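Local coordinates for protein GMP reductase (Trypanosoma brucei brucei, PDB 6JIG) that binds guanine nucleotides at its CBS domains and probably catalyses the NADPH-dependent deamination of GMP to IMP, helping to balance adenine and guanine nucleotides, at residues Val18-Gln23 and Ser456-Lys461; Pro48-Asn53 and Ala368-Leu373; Gly70-Leu75 and Arg228-Ala233. The protein carries 1 engineered substitution. One frame throughout, in Å; residues are numbered along the deposited sequence.

Contact 1: residues Val18-Gln23 and Ser456-Lys461; sequences VLIIPQ and SYSGAK
Tyr457, Gln23 and Ser458 carry this contact, where the Pro22-Gln23 end of segment 18-23 lies against a Schellman motif that ends helix 440-457. Gly459, with positive phi, turns the chain out of the helix, and its N still bonds back to Ser456 O. The turn leaves the carbonyl of Tyr457 pointing at the other segment. Gln23 N takes it up in a short hydrogen bond to Tyr457 O of 2.7 Å, coming in almost straight on the C=O direction. Pro22 CA lies 3.4 Å from the same oxygen in a CA-H...O contact, so the two consecutive residues of the 18-23 segment share one acceptor. The proline ring sits at the edge of the Tyr457 ring: its CB is 4.1 Å from Tyr457 CD1, near the ring plane and not over a face. The tyrosine also belongs to the subunit interface: its ring, like Pro22, meets His262 of a second subunit.

Gln23 lays CB against Ser458 O at 3.6 Å, and then the side chain folds back on its own segment. The bend at chi2 (-67°) brings the amide round until NE2 donates to Ile21 O at 3.0 Å, from above the carbonyl plane. A water also donates to that oxygen and bridges it to Ser458 OG. This hydroxyl is further hydrogen-bonded to Thr470 OG1, and Ile20, whose CB points toward the other segment, brings its CG2 methyl to 3.3 Å from Ser458 OG.

Contact 2: residues Pro48-Asn53 and Ala368-Leu373; sequences PIVASN and ADTVML. With 5GP (guanosine-5'-monophosphate), chain B.
Met372 reaches across to segment 48-53, touching it from Val50 to Asn53. Its CB lies 3.9 Å from Val50 O; with chi1 176° and chi2 173° the chain runs out extended, and CG rests 3.6 Å from Ser52 CA. The sulfur comes next: SD is 3.3 Å from O3' of the bound GMP, and Asn53 OD1 lies close by. A bend at chi3 (-89°) then turns CE back over the 48-53 segment, where it sits 3.4 Å from Asn53 OD1 and 3.7 Å from Val50 CG1. The amide end of Asn53 is tied through ND2 to Asp259. On the other face of the sheet, Ile49 and Val371 lie side by side, and Ile49 CG2 packs on Leu373 CD1.

Four backbone hydrogen bonds join the two segments in parallel register: Val371 N to Pro48 O, Val50 N to Val371 O, Leu373 N to Val50 O, and Ser52 N to Leu373 O. The ladder ends at the ligand, where Ser52 OG donates to GMP O3' at 2.8 Å. Here the first and eighth strands meet and close the TIM barrel, with the nucleotide bound at their C-terminal ends, as is usual for this fold.

Contact 3: residues Gly70-Leu75 and Arg228-Ala233; sequences GGIGIL and RLLVGA
Gly232 bonds through both its N and its O to the strand beside it. Gly232 N donates to Gly73 O at 3.1 Å, nearly straight, and Gly232 O accepts Leu75 N at 2.9 Å, the donor standing well above the carbonyl plane. Where the two segments are still too far apart to bond directly, a water fills in: Gly73 N donates to it, and it donates in turn to Leu230 O at 2.7 Å. Val231 N is hydrogen-bonded to Asp254 OD2.

The pairing is parallel and joins strands 72-75 and 232-235, second and third of the TIM barrel; the two CBS domains are inserted in the chain between them. The ladder goes on with a backbone hydrogen bond between Leu75 and Ala234, and Gln84 NE2 adds a weak bond to Leu75 O.

Ile74 sits in register with Gly232, and its CD1 lies 3.9 Å from Gly232 CA. At the water-bridged end Ile72, its CG1 swung anti to the backbone N (chi1 -159°), runs alongside the other segment and brings CD1 to 4.1 Å from Leu230 CB. Leu75 and Val231 pack at a slant against helices 60-68 and 81-93, with Leu75 CG 3.8 Å from Val231 CG2.

Overall arrangement
Contacts 2 and 3 are neighbours in the eight-stranded barrel, with centres about 11 Å apart. They touch because strands 49-51 and 72-75 pair, so strands 370-373, 49-51, 72-75 and 232-235 follow one another round the wall. Along the chain, 228-233 returns to 70-75 within the larger excursion between 48-53 and 368-373, and contact 1 spans both, bringing an early part of the chain to a late one. Its centre lies about 21 Å from that of contact 2 and 29 Å from that of contact 3. Helix 440-457, which ends at contact 1, also packs on contact 2. Contact 2 thus closes the barrel beside the bound GMP, while contact 1 lies at an interface with a second subunit.

Contact 1: residues Val18-Gln23 and Ser456-Lys461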
ATOM      1  N   VAL A  18      26.038 -15.789   8.568  1.00 31.83           N
ATOM      2  CA  VAL A  18      26.498 -17.121   8.943  1.00 32.36           C
ATOM      3  C   VAL A  18      25.415 -17.886   9.697  1.00 31.70           C
ATOM      4  O   VAL A  18      24.454 -17.317  10.221  1.00 32.25           O
ATOM      5  CB  VAL A  18      27.803 -17.072   9.786  1.00 32.80           C
ATOM      6  CG1 VAL A  18      28.933 -16.410   8.986  1.00 32.77           C
ATOM      7  CG2 VAL A  18      27.581 -16.312  11.093  1.00 30.55           C
ATOM      8  N   LEU A  19      25.575 -19.205   9.712  1.00 29.30           N
ATOM      9  CA  LEU A  19      24.848 -20.085  10.623  1.00 30.92           C
ATOM     10  C   LEU A  19      25.849 -20.902  11.412  1.00 30.18           C
ATOM     11  O   LEU A  19      26.967 -21.128  10.952  1.00 31.10           O
ATOM     12  CB  LEU A  19      23.921 -21.041   9.868  1.00 31.61           C
ATOM     13  CG  LEU A  19      22.840 -20.379   9.034  1.00 32.23           C
ATOM     14  CD1 LEU A  19      22.235 -21.453   8.134  1.00 35.23           C
ATOM     15  CD2 LEU A  19      21.781 -19.766   9.942  1.00 34.67           C
ATOM     16  N   ILE A  20      25.439 -21.340  12.606  1.00 31.55           N
ATOM     17  CA  ILE A  20      26.221 -22.281  13.403  1.00 32.30           C
ATOM     18  C   ILE A  20      26.033 -23.686  12.836  1.00 31.05           C
ATOM     19  O   ILE A  20      24.907 -24.155  12.677  1.00 30.40           O
ATOM     20  CB  ILE A  20      25.802 -22.226  14.874  1.00 30.95           C
ATOM     21  CG1 ILE A  20      26.131 -20.846  15.456  1.00 30.23           C
ATOM     22  CG2 ILE A  20      26.470 -23.361  15.680  1.00 32.62           C
ATOM     23  CD1 ILE A  20      25.390 -20.577  16.786  1.00 30.42           C
ATOM     24  N   ILE A  21      27.132 -24.340  12.501  1.00 31.46           N
ATOM     25  CA  ILE A  21      27.053 -25.689  11.935  1.00 29.64           C
ATOM     26  C   ILE A  21      26.733 -26.663  13.060  1.00 33.42           C
ATOM     27  O   ILE A  21      27.447 -26.669  14.078  1.00 34.18           O
ATOM     28  CB  ILE A  21      28.375 -26.071  11.264  1.00 31.39           C
ATOM     29  CG1 ILE A  21      28.699 -25.154  10.081  1.00 30.81           C
ATOM     30  CG2 ILE A  21      28.310 -27.524  10.771  1.00 32.95           C
ATOM     31  CD1 ILE A  21      30.149 -25.293   9.620  1.00 32.14           C
ATOM     32  N   PRO A  22      25.702 -27.497  12.930  1.00 31.98           N
ATOM     33  CA  PRO A  22      25.416 -28.468  13.994  1.00 33.78           C
ATOM     34  C   PRO A  22      26.593 -29.415  14.192  1.00 34.48           C
ATOM     35  O   PRO A  22      27.245 -29.831  13.236  1.00 31.68           O
ATOM     36  CB  PRO A  22      24.169 -29.201  13.484  1.00 36.43           C
ATOM     37  CG  PRO A  22      23.535 -28.236  12.503  1.00 36.85           C
ATOM     38  CD  PRO A  22      24.703 -27.544  11.847  1.00 32.51           C
ATOM     39  N   GLN A  23      26.864 -29.738  15.457  1.00 35.09           N
ATOM     40  CA  GLN A  23      27.962 -30.599  15.872  1.00 36.58           C
ATOM     41  C   GLN A  23      27.393 -31.761  16.672  1.00 37.12           C
ATOM     42  O   GLN A  23      26.220 -31.771  17.050  1.00 39.18           O
ATOM     43  CB  GLN A  23      28.986 -29.850  16.741  1.00 36.93           C
ATOM     44  CG  GLN A  23      29.519 -28.559  16.148  1.00 38.59           C
ATOM     45  CD  GLN A  23      30.374 -28.811  14.917  1.00 44.70           C
ATOM     46  OE1 GLN A  23      31.300 -29.627  14.946  1.00 49.21           O
ATOM     47  NE2 GLN A  23      30.074 -28.103  13.828  1.00 44.01           N
ATOM     48  N   SER A 456      23.513 -26.285  22.486  1.00 33.37           N
ATOM     49  CA  SER A 456      23.260 -27.700  22.237  1.00 37.46           C
ATOM     50  C   SER A 456      23.593 -28.083  20.798  1.00 39.37           C
ATOM     51  O   SER A 456      24.062 -29.198  20.538  1.00 37.41           O
ATOM     52  CB  SER A 456      21.807 -28.026  22.554  1.00 42.60           C
ATOM     53  OG  SER A 456      21.550 -29.402  22.330  1.00 50.69           O
ATOM     54  N   TYR A 457      23.365 -27.171  19.844  1.00 36.26           N
ATOM     55  CA  TYR A 457      23.708 -27.496  18.461  1.00 35.97           C
ATOM     56  C   TYR A 457      25.215 -27.559  18.261  1.00 35.32           C
ATOM     57  O   TYR A 457      25.691 -28.289  17.382  1.00 37.71           O
ATOM     58  CB  TYR A 457      23.084 -26.493  17.490  1.00 34.38           C
ATOM     59  CG  TYR A 457      21.679 -26.845  17.097  1.00 33.01           C
ATOM     60  CD1 TYR A 457      21.433 -27.855  16.171  1.00 35.82           C
ATOM     61  CD2 TYR A 457      20.590 -26.190  17.665  1.00 35.18           C
ATOM     62  CE1 TYR A 457      20.156 -28.183  15.806  1.00 36.65           C
ATOM     63  CE2 TYR A 457      19.301 -26.518  17.310  1.00 35.19           C
ATOM     64  CZ  TYR A 457      19.093 -27.521  16.374  1.00 37.22           C
ATOM     65  OH  TYR A 457      17.821 -27.864  15.996  1.00 34.91           O
ATOM     66  N   SER A 458      25.976 -26.812  19.057  1.00 32.99           N
ATOM     67  CA  SER A 458      27.432 -26.882  19.013  1.00 33.78           C
ATOM     68  C   SER A 458      27.987 -27.990  19.895  1.00 33.21           C
ATOM     69  O   SER A 458      29.212 -28.147  19.960  1.00 36.23           O
ATOM     70  CB  SER A 458      28.059 -25.535  19.432  1.00 33.95           C
ATOM     71  OG  SER A 458      28.025 -24.589  18.352  1.00 38.62           O
ATOM     72  N   GLY A 459      27.121 -28.737  20.567  1.00 36.17           N
ATOM     73  CA  GLY A 459      27.544 -29.763  21.510  1.00 39.58           C
ATOM     74  C   GLY A 459      28.224 -29.213  22.743  1.00 41.08           C
ATOM     75  O   GLY A 459      29.068 -29.897  23.332  1.00 40.20           O
ATOM     76  N   ALA A 460      27.888 -27.987  23.144  1.00 38.23           N
ATOM     77  CA  ALA A 460      28.591 -27.276  24.207  1.00 35.68           C
ATOM     78  C   ALA A 460      27.753 -27.270  25.479  1.00 37.49           C
ATOM     79  O   ALA A 460      26.565 -26.931  25.442  1.00 37.51           O
ATOM     80  CB  ALA A 460      28.893 -25.831  23.783  1.00 34.68           C
ATOM     81  N   LYS A 461      28.376 -27.619  26.611  1.00 38.45           N
ATOM     82  CA  LYS A 461      27.710 -27.532  27.902  1.00 38.31           C
ATOM     83  C   LYS A 461      28.133 -26.305  28.711  1.00 38.00           C
ATOM     84  O   LYS A 461      27.654 -26.123  29.839  1.00 41.19           O
ATOM     85  CB  LYS A 461      27.963 -28.811  28.716  1.00 39.68           C
TER
HETATM   86  O   HOH W   1      29.126 -25.300  15.777  1.00 33.04           O

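Contact 2: residues Pro48-Asn53 and Ala368-Leu373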
ATOM      1  N   PRO A  48      24.808 -14.412  30.069  1.00 32.70           N
ATOM      2  CA  PRO A  48      25.716 -13.486  29.383  1.00 30.83           C
ATOM      3  C   PRO A  48      25.044 -12.256  28.782  1.00 34.43           C
ATOM      4  O   PRO A  48      25.458 -11.824  27.707  1.00 36.44           O
ATOM      5  CB  PRO A  48      26.335 -14.362  28.281  1.00 31.51           C
ATOM      6  CG  PRO A  48      25.323 -15.433  28.024  1.00 35.60           C
ATOM      7  CD  PRO A  48      24.543 -15.639  29.297  1.00 34.35           C
ATOM      8  N   ILE A  49      24.037 -11.690  29.444  1.00 35.18           N
ATOM      9  CA  ILE A  49      23.209 -10.615  28.899  1.00 35.47           C
ATOM     10  C   ILE A  49      23.493  -9.337  29.679  1.00 33.53           C
ATOM     11  O   ILE A  49      23.380  -9.322  30.911  1.00 33.79           O
ATOM     12  CB  ILE A  49      21.707 -10.954  28.982  1.00 35.43           C
ATOM     13  CG1 ILE A  49      21.431 -12.397  28.546  1.00 37.26           C
ATOM     14  CG2 ILE A  49      20.898  -9.961  28.150  1.00 36.33           C
ATOM     15  CD1 ILE A  49      21.756 -12.653  27.118  1.00 36.02           C
ATOM     16  N   VAL A  50      23.842  -8.271  28.964  1.00 33.16           N
ATOM     17  CA  VAL A  50      24.130  -6.960  29.541  1.00 34.81           C
ATOM     18  C   VAL A  50      23.161  -5.957  28.927  1.00 38.06           C
ATOM     19  O   VAL A  50      23.076  -5.845  27.696  1.00 34.79           O
ATOM     20  CB  VAL A  50      25.584  -6.533  29.286  1.00 34.51           C
ATOM     21  CG1 VAL A  50      25.875  -5.188  29.952  1.00 32.31           C
ATOM     22  CG2 VAL A  50      26.563  -7.600  29.787  1.00 33.60           C
ATOM     23  N   ALA A  51      22.424  -5.236  29.770  1.00 35.15           N
ATOM     24  CA  ALA A  51      21.558  -4.174  29.261  1.00 36.36           C
ATOM     25  C   ALA A  51      22.382  -2.954  28.866  1.00 36.96           C
ATOM     26  O   ALA A  51      23.263  -2.516  29.607  1.00 35.36           O
ATOM     27  CB  ALA A  51      20.512  -3.778  30.305  1.00 39.31           C
ATOM     28  N   SER A  52      22.068  -2.391  27.702  1.00 34.94           N
ATOM     29  CA  SER A  52      22.843  -1.295  27.142  1.00 33.32           C
ATOM     30  C   SER A  52      22.723  -0.024  27.976  1.00 34.11           C
ATOM     31  O   SER A  52      21.630   0.333  28.429  1.00 36.35           O
ATOM     32  CB  SER A  52      22.381  -0.993  25.718  1.00 35.24           C
ATOM     33  OG  SER A  52      23.138   0.066  25.161  1.00 35.96           O
ATOM     34  N   ASN A  53      23.845   0.685  28.118  1.00 34.00           N
ATOM     35  CA  ASN A  53      23.883   2.032  28.704  1.00 35.24           C
ATOM     36  C   ASN A  53      23.340   3.045  27.690  1.00 37.24           C
ATOM     37  O   ASN A  53      24.060   3.867  27.125  1.00 39.20           O
ATOM     38  CB  ASN A  53      25.296   2.394  29.138  1.00 33.57           C
ATOM     39  CG  ASN A  53      26.343   2.113  28.060  1.00 40.56           C
ATOM     40  OD1 ASN A  53      26.390   1.017  27.489  1.00 37.70           O
ATOM     41  ND2 ASN A  53      27.186   3.105  27.780  1.00 40.48           N
ATOM     42  N   ALA A 368      32.660 -14.026  21.928  1.00 31.34           N
ATOM     43  CA  ALA A 368      32.253 -13.061  22.953  1.00 32.57           C
ATOM     44  C   ALA A 368      31.922 -13.761  24.263  1.00 33.22           C
ATOM     45  O   ALA A 368      31.373 -14.860  24.272  1.00 31.88           O
ATOM     46  CB  ALA A 368      31.033 -12.256  22.511  1.00 31.56           C
ATOM     47  N   ASP A 369      32.230 -13.092  25.386  1.00 30.66           N
ATOM     48  CA  ASP A 369      31.812 -13.613  26.688  1.00 35.73           C
ATOM     49  C   ASP A 369      30.427 -13.150  27.099  1.00 32.68           C
ATOM     50  O   ASP A 369      29.719 -13.889  27.802  1.00 33.89           O
ATOM     51  CB  ASP A 369      32.837 -13.223  27.768  1.00 33.71           C
ATOM     52  CG  ASP A 369      34.213 -13.722  27.421  1.00 37.93           C
ATOM     53  OD1 ASP A 369      34.429 -14.938  27.536  1.00 41.75           O
ATOM     54  OD2 ASP A 369      35.031 -12.927  26.913  1.00 50.00           O
ATOM     55  N   THR A 370      30.029 -11.951  26.687  1.00 30.19           N
ATOM     56  CA  THR A 370      28.690 -11.438  26.932  1.00 30.69           C
ATOM     57  C   THR A 370      28.206 -10.717  25.680  1.00 32.80           C
ATOM     58  O   THR A 370      28.984 -10.407  24.772  1.00 31.04           O
ATOM     59  CB  THR A 370      28.639 -10.440  28.102  1.00 30.24           C
ATOM     60  OG1 THR A 370      29.554  -9.368  27.845  1.00 32.22           O
ATOM     61  CG2 THR A 370      28.975 -11.116  29.449  1.00 29.58           C
ATOM     62  N   VAL A 371      26.910 -10.422  25.663  1.00 31.83           N
ATOM     63  CA  VAL A 371      26.315  -9.550  24.648  1.00 32.36           C
ATOM     64  C   VAL A 371      25.672  -8.364  25.353  1.00 32.75           C
ATOM     65  O   VAL A 371      25.192  -8.478  26.487  1.00 32.82           O
ATOM     66  CB  VAL A 371      25.267 -10.287  23.783  1.00 30.37           C
ATOM     67  CG1 VAL A 371      25.921 -11.423  22.976  1.00 31.85           C
ATOM     68  CG2 VAL A 371      24.143 -10.835  24.649  1.00 30.76           C
ATOM     69  N   MET A 372      25.670  -7.217  24.679  1.00 33.06           N
ATOM     70  CA  MET A 372      24.979  -6.031  25.164  1.00 30.93           C
ATOM     71  C   MET A 372      23.805  -5.750  24.242  1.00 34.66           C
ATOM     72  O   MET A 372      23.977  -5.707  23.019  1.00 31.90           O
ATOM     73  CB  MET A 372      25.909  -4.820  25.225  1.00 32.44           C
ATOM     74  CG  MET A 372      25.173  -3.553  25.629  1.00 34.08           C
ATOM     75  SD  MET A 372      26.248  -2.145  25.913  1.00 34.98           S
ATOM     76  CE  MET A 372      26.613  -2.356  27.667  1.00 31.79           C
ATOM     77  N   LEU A 373      22.626  -5.550  24.823  1.00 34.58           N
ATOM     78  CA  LEU A 373      21.388  -5.405  24.069  1.00 34.98           C
ATOM     79  C   LEU A 373      20.752  -4.055  24.344  1.00 37.67           C
ATOM     80  O   LEU A 373      20.566  -3.678  25.507  1.00 37.01           O
ATOM     81  CB  LEU A 373      20.388  -6.496  24.433  1.00 34.74           C
ATOM     82  CG  LEU A 373      20.878  -7.938  24.391  1.00 36.71           C
ATOM     83  CD1 LEU A 373      19.732  -8.847  24.792  1.00 36.79           C
ATOM     84  CD2 LEU A 373      21.350  -8.249  22.975  1.00 34.86           C
TER
HETATM   85  P   5GP B 601      21.164  -2.504  19.594  1.00 39.22           P
HETATM   86  O1P 5GP B 601      21.302  -2.917  18.138  1.00 38.83           O
HETATM   87  O2P 5GP B 601      20.036  -1.522  19.840  1.00 39.72           O
HETATM   88  O3P 5GP B 601      21.210  -3.652  20.572  1.00 38.41           O
HETATM   89  O5' 5GP B 601      22.545  -1.744  19.844  1.00 39.27           O
HETATM   90  C5' 5GP B 601      22.785  -0.936  20.986  1.00 38.25           C
HETATM   91  C4' 5GP B 601      24.184  -0.357  20.948  1.00 37.98           C
HETATM   92  O4' 5GP B 601      24.253   0.678  19.939  1.00 40.93           O
HETATM   93  C3' 5GP B 601      24.655   0.357  22.208  1.00 38.54           C
HETATM   94  O3' 5GP B 601      25.067  -0.533  23.239  1.00 36.04           O
HETATM   95  C2' 5GP B 601      25.769   1.280  21.683  1.00 40.55           C
HETATM   96  O2' 5GP B 601      27.011   0.602  21.556  1.00 41.32           O
HETATM   97  C1' 5GP B 601      25.288   1.587  20.262  1.00 40.90           C
HETATM   98  N9  5GP B 601      24.756   2.947  20.128  1.00 45.05           N
HETATM   99  C8  5GP B 601      23.788   3.523  20.859  1.00 46.66           C
HETATM  100  N7  5GP B 601      23.592   4.778  20.377  1.00 48.87           N
HETATM  101  C5  5GP B 601      24.435   4.951  19.329  1.00 49.64           C
HETATM  102  C6  5GP B 601      24.681   5.997  18.450  1.00 50.31           C
HETATM  103  O6  5GP B 601      24.024   7.053  18.554  1.00 50.91           O
HETATM  104  N1  5GP B 601      25.619   5.853  17.500  1.00 47.19           N
HETATM  105  C2  5GP B 601      26.325   4.720  17.379  1.00 47.37           C
HETATM  106  N2  5GP B 601      27.260   4.603  16.409  1.00 45.84           N
HETATM  107  N3  5GP B 601      26.101   3.674  18.210  1.00 43.14           N
HETATM  108  C4  5GP B 601      25.165   3.788  19.181  1.00 44.07           C

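Contact 3: residues Gly70-Leu75 and Arg228-Ala233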
ATOM      1  N   GLY A  70      20.354 -12.620  36.634  1.00 36.90           N
ATOM      2  CA  GLY A  70      21.679 -13.192  36.548  1.00 33.21           C
ATOM      3  C   GLY A  70      22.601 -12.511  35.564  1.00 36.08           C
ATOM      4  O   GLY A  70      23.744 -12.962  35.404  1.00 34.48           O
ATOM      5  N   GLY A  71      22.150 -11.441  34.921  1.00 33.46           N
ATOM      6  CA  GLY A  71      22.971 -10.587  34.069  1.00 34.07           C
ATOM      7  C   GLY A  71      23.337  -9.300  34.783  1.00 35.84           C
ATOM      8  O   GLY A  71      23.527  -9.280  36.005  1.00 36.16           O
ATOM      9  N   ILE A  72      23.388  -8.203  34.029  1.00 34.90           N
ATOM     10  CA  ILE A  72      23.759  -6.908  34.603  1.00 33.62           C
ATOM     11  C   ILE A  72      23.272  -5.808  33.671  1.00 38.03           C
ATOM     12  O   ILE A  72      23.090  -6.027  32.466  1.00 35.32           O
ATOM     13  CB  ILE A  72      25.289  -6.818  34.850  1.00 33.97           C
ATOM     14  CG1 ILE A  72      25.621  -5.733  35.887  1.00 33.32           C
ATOM     15  CG2 ILE A  72      26.071  -6.552  33.538  1.00 33.95           C
ATOM     16  CD1 ILE A  72      27.078  -5.711  36.298  1.00 36.70           C
ATOM     17  N   GLY A  73      23.036  -4.622  34.234  1.00 33.70           N
ATOM     18  CA  GLY A  73      22.783  -3.427  33.449  1.00 34.55           C
ATOM     19  C   GLY A  73      23.912  -2.433  33.653  1.00 37.05           C
ATOM     20  O   GLY A  73      24.536  -2.401  34.718  1.00 37.13           O
ATOM     21  N   ILE A  74      24.185  -1.631  32.621  1.00 34.15           N
ATOM     22  CA  ILE A  74      25.153  -0.537  32.690  1.00 35.04           C
ATOM     23  C   ILE A  74      24.371   0.775  32.682  1.00 39.23           C
ATOM     24  O   ILE A  74      23.744   1.133  31.674  1.00 35.37           O
ATOM     25  CB  ILE A  74      26.164  -0.571  31.535  1.00 35.06           C
ATOM     26  CG1 ILE A  74      26.855  -1.927  31.420  1.00 35.08           C
ATOM     27  CG2 ILE A  74      27.198   0.548  31.706  1.00 36.14           C
ATOM     28  CD1 ILE A  74      27.566  -2.400  32.706  1.00 34.41           C
ATOM     29  N   LEU A  75      24.417   1.496  33.798  1.00 34.49           N
ATOM     30  CA  LEU A  75      23.717   2.774  33.918  1.00 37.02           C
ATOM     31  C   LEU A  75      24.315   3.824  32.989  1.00 35.73           C
ATOM     32  O   LEU A  75      25.529   4.058  32.993  1.00 37.79           O
ATOM     33  CB  LEU A  75      23.789   3.273  35.362  1.00 39.12           C
ATOM     34  CG  LEU A  75      23.094   2.385  36.394  1.00 37.44           C
ATOM     35  CD1 LEU A  75      23.387   2.889  37.822  1.00 38.18           C
ATOM     36  CD2 LEU A  75      21.594   2.308  36.150  1.00 34.81           C
ATOM     37  N   ARG A 228      23.855  -7.385  47.674  1.00 36.37           N
ATOM     38  CA  ARG A 228      23.099  -6.434  46.871  1.00 36.89           C
ATOM     39  C   ARG A 228      23.313  -6.720  45.382  1.00 38.56           C
ATOM     40  O   ARG A 228      24.295  -7.344  44.984  1.00 35.39           O
ATOM     41  CB  ARG A 228      23.514  -5.001  47.186  1.00 38.61           C
ATOM     42  CG  ARG A 228      23.725  -4.709  48.692  1.00 39.30           C
ATOM     43  CD  ARG A 228      24.313  -3.335  48.882  1.00 39.17           C
ATOM     44  NE  ARG A 228      25.642  -3.195  48.284  1.00 40.01           N
ATOM     45  CZ  ARG A 228      26.341  -2.061  48.274  1.00 41.20           C
ATOM     46  NH1 ARG A 228      25.846  -0.962  48.838  1.00 45.15           N
ATOM     47  NH2 ARG A 228      27.541  -2.017  47.712  1.00 40.33           N
ATOM     48  N   LEU A 229      22.399  -6.210  44.559  1.00 37.42           N
ATOM     49  CA  LEU A 229      22.470  -6.467  43.119  1.00 35.52           C
ATOM     50  C   LEU A 229      23.688  -5.799  42.484  1.00 35.62           C
ATOM     51  O   LEU A 229      24.018  -4.650  42.787  1.00 35.30           O
ATOM     52  CB  LEU A 229      21.191  -5.978  42.439  1.00 33.91           C
ATOM     53  CG  LEU A 229      19.935  -6.749  42.881  1.00 38.50           C
ATOM     54  CD1 LEU A 229      18.665  -6.064  42.369  1.00 40.81           C
ATOM     55  CD2 LEU A 229      20.002  -8.184  42.393  1.00 37.91           C
ATOM     56  N   LEU A 230      24.355  -6.533  41.589  1.00 36.53           N
ATOM     57  CA  LEU A 230      25.461  -5.990  40.810  1.00 37.01           C
ATOM     58  C   LEU A 230      24.958  -4.964  39.803  1.00 35.28           C
ATOM     59  O   LEU A 230      23.863  -5.098  39.252  1.00 36.86           O
ATOM     60  CB  LEU A 230      26.179  -7.098  40.037  1.00 36.61           C
ATOM     61  CG  LEU A 230      27.205  -8.059  40.628  1.00 42.34           C
ATOM     62  CD1 LEU A 230      27.859  -8.801  39.442  1.00 44.10           C
ATOM     63  CD2 LEU A 230      28.243  -7.344  41.453  1.00 40.05           C
ATOM     64  N   VAL A 231      25.773  -3.947  39.549  1.00 35.66           N
ATOM     65  CA  VAL A 231      25.416  -2.920  38.567  1.00 37.33           C
ATOM     66  C   VAL A 231      26.676  -2.171  38.143  1.00 37.63           C
ATOM     67  O   VAL A 231      27.561  -1.892  38.959  1.00 37.54           O
ATOM     68  CB  VAL A 231      24.327  -1.973  39.130  1.00 34.92           C
ATOM     69  CG1 VAL A 231      24.822  -1.237  40.404  1.00 37.02           C
ATOM     70  CG2 VAL A 231      23.868  -0.984  38.065  1.00 35.23           C
ATOM     71  N   GLY A 232      26.754  -1.846  36.849  1.00 35.53           N
ATOM     72  CA  GLY A 232      27.827  -1.039  36.313  1.00 34.69           C
ATOM     73  C   GLY A 232      27.338   0.349  35.921  1.00 34.70           C
ATOM     74  O   GLY A 232      26.145   0.653  35.943  1.00 34.94           O
ATOM     75  N   ALA A 233      28.295   1.195  35.554  1.00 34.24           N
ATOM     76  CA  ALA A 233      27.994   2.565  35.173  1.00 34.83           C
ATOM     77  C   ALA A 233      28.986   3.034  34.121  1.00 37.44           C
ATOM     78  O   ALA A 233      30.178   2.710  34.197  1.00 35.86           O
ATOM     79  CB  ALA A 233      28.030   3.492  36.398  1.00 36.84           C
TER
HETATM   80  O   HOH W   2      22.537  -4.443  37.000  1.00 34.50           O